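Leucine aminopeptidase (Fimbriiglobus ruber, PDB 7D1B) probably acts as a zinc-dependent glutaminyl cyclase of the M28 peptidase family, cyclising N-terminal glutamine residues of peptides. Local coordinates at residues Leu166-Val179 with Val326-Lys338. Sequence-based numbering, arbitrary orientation.
Sequences LAHHMKGVPSNVGV and VGNVLLGWIQIQK
From L166, whose CA is 6.9 Å from the CA of G327, the connection down to V179 follows residues 326-336 of the C-terminal helix 320-336, drawing closest where the CA atoms of S175 and Q335 stand 5.2 Å apart. L166 and L331 lie alongside, running in opposite senses, with L166 CD2 3.9 Å from L331 CG; this CD2 also touches the carbonyl oxygen of G327. M170, its chain turned twice (chi2 -57°, chi3 -70°), brings SD to 3.8 Å from L331 CD2, which V173 CG2 also touches. I334 and V179 meet tip to tip, I334 CD1 against both V179 methyls, while I334 CG2, anti to the backbone N, lies 3.8 Å from V179 CG2. This is the return from helix 153-167 to strand 178-184 in the alpha/beta fold of M28 enzymes, away from the zinc site. S175 OG donates to V177 O (2.7 Å), on a lone pair in the carbonyl plane, and rests 3.4 Å from I334 CG2; an alanine here would probably cost the turn this internal tie and leave a gap beside the isoleucine. Q335 CG packs against V173 CG1 and P174 O, its NE2 donating to L331 O from the carbonyl face opposite Q335 N. Beyond the helix end, N176 ND2 donates to Q337 O at 2.9 Å, close to both the amide and carbonyl planes, while V177 CG1 packs on Q337 CB. One water accepts from the backbone N-H of N176 within hydrogen-bonding distance of I334 O and Q337 O; another bridges P174 O and Q335 O.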
# COMPACT_ATOMS: atom_id res chain seq x y z
N LEU A 166 -4.07 -1.81 11.73
CA LEU A 166 -4.23 -0.42 12.13
C LEU A 166 -5.68 -0.09 12.42
O LEU A 166 -5.97 0.73 13.30
CB LEU A 166 -3.71 0.51 11.02
CG LEU A 166 -2.20 0.57 10.84
CD1 LEU A 166 -1.87 1.40 9.61
CD2 LEU A 166 -1.53 1.14 12.07
N ALA A 167 -6.61 -0.72 11.70
CA ALA A 167 -8.03 -0.43 11.91
C ALA A 167 -8.48 -0.69 13.34
O ALA A 167 -9.45 -0.07 13.78
CB ALA A 167 -8.86 -1.26 10.94
N HIS A 168 -7.84 -1.61 14.07
CA HIS A 168 -8.21 -1.82 15.47
C HIS A 168 -7.97 -0.58 16.32
O HIS A 168 -8.61 -0.42 17.37
CB HIS A 168 -7.44 -2.99 16.07
CG HIS A 168 -7.87 -4.31 15.54
ND1 HIS A 168 -8.98 -4.97 16.00
CD2 HIS A 168 -7.34 -5.10 14.57
CE1 HIS A 168 -9.12 -6.12 15.35
NE2 HIS A 168 -8.14 -6.22 14.47
N HIS A 169 -7.06 0.30 15.89
CA HIS A 169 -6.58 1.41 16.70
C HIS A 169 -7.10 2.75 16.23
O HIS A 169 -7.09 3.69 17.03
CB HIS A 169 -5.05 1.44 16.66
CG HIS A 169 -4.44 0.11 16.95
ND1 HIS A 169 -4.15 -0.32 18.23
CD2 HIS A 169 -4.15 -0.93 16.13
CE1 HIS A 169 -3.69 -1.56 18.17
NE2 HIS A 169 -3.69 -1.95 16.91
N MET A 170 -7.57 2.87 14.98
CA MET A 170 -7.77 4.18 14.37
C MET A 170 -8.74 5.06 15.15
O MET A 170 -8.50 6.26 15.28
CB MET A 170 -8.21 4.07 12.92
CG MET A 170 -7.13 3.59 11.97
SD MET A 170 -5.63 4.60 11.95
CE MET A 170 -6.27 6.07 11.15
N LYS A 171 -9.85 4.50 15.66
CA LYS A 171 -10.80 5.36 16.36
C LYS A 171 -10.26 5.89 17.67
O LYS A 171 -10.86 6.81 18.23
CB LYS A 171 -12.17 4.70 16.55
CG LYS A 171 -12.99 4.58 15.27
CD LYS A 171 -13.12 5.87 14.48
CE LYS A 171 -13.81 6.97 15.25
NZ LYS A 171 -15.26 7.04 14.88
N GLY A 172 -9.13 5.35 18.16
CA GLY A 172 -8.46 5.89 19.32
C GLY A 172 -7.30 6.81 19.00
O GLY A 172 -6.57 7.18 19.93
N VAL A 173 -7.10 7.20 17.75
CA VAL A 173 -5.95 8.01 17.35
C VAL A 173 -6.39 9.47 17.25
O VAL A 173 -7.36 9.77 16.53
CB VAL A 173 -5.37 7.55 16.00
CG1 VAL A 173 -4.26 8.49 15.55
CG2 VAL A 173 -4.86 6.11 16.12
N PRO A 174 -5.70 10.40 17.91
CA PRO A 174 -6.00 11.83 17.72
C PRO A 174 -5.35 12.30 16.43
O PRO A 174 -4.16 12.07 16.19
CB PRO A 174 -5.38 12.50 18.94
CG PRO A 174 -4.26 11.59 19.33
CD PRO A 174 -4.64 10.19 18.92
N SER A 175 -6.13 12.98 15.58
CA SER A 175 -5.61 13.38 14.28
C SER A 175 -6.23 14.69 13.82
O SER A 175 -7.46 14.80 13.74
CB SER A 175 -5.92 12.31 13.23
OG SER A 175 -5.41 12.75 11.99
N ASN A 176 -5.38 15.64 13.43
CA ASN A 176 -5.86 16.88 12.85
C ASN A 176 -6.17 16.77 11.36
O ASN A 176 -6.58 17.77 10.76
CB ASN A 176 -4.83 17.98 13.10
CG ASN A 176 -4.61 18.21 14.58
OD1 ASN A 176 -5.57 18.18 15.37
ND2 ASN A 176 -3.37 18.40 14.97
N VAL A 177 -6.00 15.59 10.79
CA VAL A 177 -6.24 15.33 9.37
C VAL A 177 -7.16 14.13 9.22
O VAL A 177 -7.21 13.25 10.07
CB VAL A 177 -4.91 15.10 8.62
CG1 VAL A 177 -4.09 16.39 8.57
CG2 VAL A 177 -4.11 13.96 9.24
N GLY A 178 -7.86 14.08 8.10
CA GLY A 178 -8.53 12.84 7.74
C GLY A 178 -7.51 11.79 7.36
O GLY A 178 -6.38 12.11 6.98
N VAL A 179 -7.90 10.52 7.45
CA VAL A 179 -7.03 9.43 7.00
C VAL A 179 -7.85 8.48 6.16
O VAL A 179 -8.83 7.91 6.64
CB VAL A 179 -6.35 8.68 8.16
CG1 VAL A 179 -5.46 7.56 7.62
CG2 VAL A 179 -5.53 9.63 9.00
N VAL A 326 6.48 -0.24 11.00
CA VAL A 326 5.93 0.60 9.94
C VAL A 326 4.59 1.20 10.35
O VAL A 326 4.32 2.39 10.11
CB VAL A 326 5.88 -0.17 8.61
CG1 VAL A 326 5.15 0.62 7.53
CG2 VAL A 326 7.31 -0.52 8.16
N GLY A 327 3.75 0.40 11.02
CA GLY A 327 2.49 0.94 11.51
C GLY A 327 2.66 2.09 12.47
O GLY A 327 1.95 3.10 12.38
N ASN A 328 3.62 1.99 13.38
CA ASN A 328 3.85 3.08 14.32
C ASN A 328 4.40 4.30 13.62
O ASN A 328 4.07 5.42 14.01
CB ASN A 328 4.74 2.60 15.45
CG ASN A 328 3.94 1.92 16.54
OD1 ASN A 328 2.85 2.39 16.92
ND2 ASN A 328 4.48 0.87 17.10
N VAL A 329 5.22 4.13 12.58
CA VAL A 329 5.68 5.29 11.83
C VAL A 329 4.51 5.99 11.15
O VAL A 329 4.39 7.21 11.19
CB VAL A 329 6.79 4.89 10.84
CG1 VAL A 329 7.12 6.04 9.90
CG2 VAL A 329 8.02 4.44 11.61
N LEU A 330 3.62 5.21 10.53
CA LEU A 330 2.44 5.81 9.89
C LEU A 330 1.59 6.55 10.91
O LEU A 330 1.14 7.68 10.66
CB LEU A 330 1.60 4.74 9.22
CG LEU A 330 2.23 4.05 8.01
CD1 LEU A 330 1.41 2.84 7.62
CD2 LEU A 330 2.33 5.04 6.85
N LEU A 331 1.35 5.93 12.08
CA LEU A 331 0.51 6.60 13.08
C LEU A 331 1.20 7.85 13.63
O LEU A 331 0.53 8.85 13.92
CB LEU A 331 0.16 5.64 14.21
CG LEU A 331 -0.78 4.50 13.81
CD1 LEU A 331 -1.02 3.61 15.01
CD2 LEU A 331 -2.09 5.05 13.25
N GLY A 332 2.53 7.83 13.76
CA GLY A 332 3.21 9.03 14.21
C GLY A 332 3.12 10.15 13.20
O GLY A 332 2.85 11.31 13.55
N TRP A 333 3.32 9.82 11.93
CA TRP A 333 3.15 10.77 10.83
C TRP A 333 1.76 11.41 10.88
O TRP A 333 1.62 12.64 10.76
CB TRP A 333 3.39 10.03 9.52
CG TRP A 333 3.07 10.80 8.27
CD1 TRP A 333 3.59 12.01 7.87
CD2 TRP A 333 2.18 10.38 7.22
NE1 TRP A 333 3.06 12.37 6.64
CE2 TRP A 333 2.20 11.38 6.23
CE3 TRP A 333 1.35 9.26 7.05
CZ2 TRP A 333 1.44 11.28 5.05
CZ3 TRP A 333 0.59 9.16 5.89
CH2 TRP A 333 0.64 10.17 4.90
N ILE A 334 0.73 10.59 11.07
CA ILE A 334 -0.63 11.11 11.17
C ILE A 334 -0.76 12.09 12.34
O ILE A 334 -1.30 13.19 12.19
CB ILE A 334 -1.63 9.95 11.27
CG1 ILE A 334 -1.74 9.24 9.93
CG2 ILE A 334 -3.00 10.43 11.75
CD1 ILE A 334 -2.27 7.79 10.03
N GLN A 335 -0.26 11.70 13.51
CA GLN A 335 -0.47 12.48 14.72
C GLN A 335 0.27 13.80 14.69
O GLN A 335 -0.19 14.76 15.33
CB GLN A 335 -0.03 11.69 15.94
CG GLN A 335 -0.93 10.54 16.31
CD GLN A 335 -0.24 9.66 17.32
OE1 GLN A 335 -0.25 9.95 18.52
NE2 GLN A 335 0.42 8.62 16.84
N ILE A 336 1.42 13.89 14.01
CA ILE A 336 2.20 15.13 14.05
C ILE A 336 1.66 16.20 13.12
O ILE A 336 2.11 17.35 13.19
CB ILE A 336 3.71 14.92 13.85
CG1 ILE A 336 4.01 14.47 12.42
CG2 ILE A 336 4.28 13.98 14.90
CD1 ILE A 336 5.49 14.36 12.12
N GLN A 337 0.72 15.88 12.24
CA GLN A 337 0.17 16.91 11.35
C GLN A 337 -0.54 17.98 12.16
O GLN A 337 -1.31 17.69 13.07
CB GLN A 337 -0.83 16.31 10.36
CG GLN A 337 -0.26 15.18 9.50
CD GLN A 337 1.01 15.60 8.77
OE1 GLN A 337 0.99 16.55 7.99
NE2 GLN A 337 2.11 14.91 9.05
N LYS A 338 -0.31 19.23 11.78
CA LYS A 338 -0.98 20.36 12.41
C LYS A 338 -2.39 20.48 11.86
O LYS A 338 -2.71 19.97 10.77
CB LYS A 338 -0.21 21.64 12.11
CG LYS A 338 1.10 21.75 12.85
CD LYS A 338 1.86 23.00 12.39
CE LYS A 338 2.70 22.73 11.14
NZ LYS A 338 1.92 22.77 9.86
OXT LYS A 338 -3.26 21.08 12.49
O HOH W 1 -2.81 14.56 16.64
O HOH W 2 -2.64 15.25 13.49
O HOH W 3 -5.07 20.28 9.25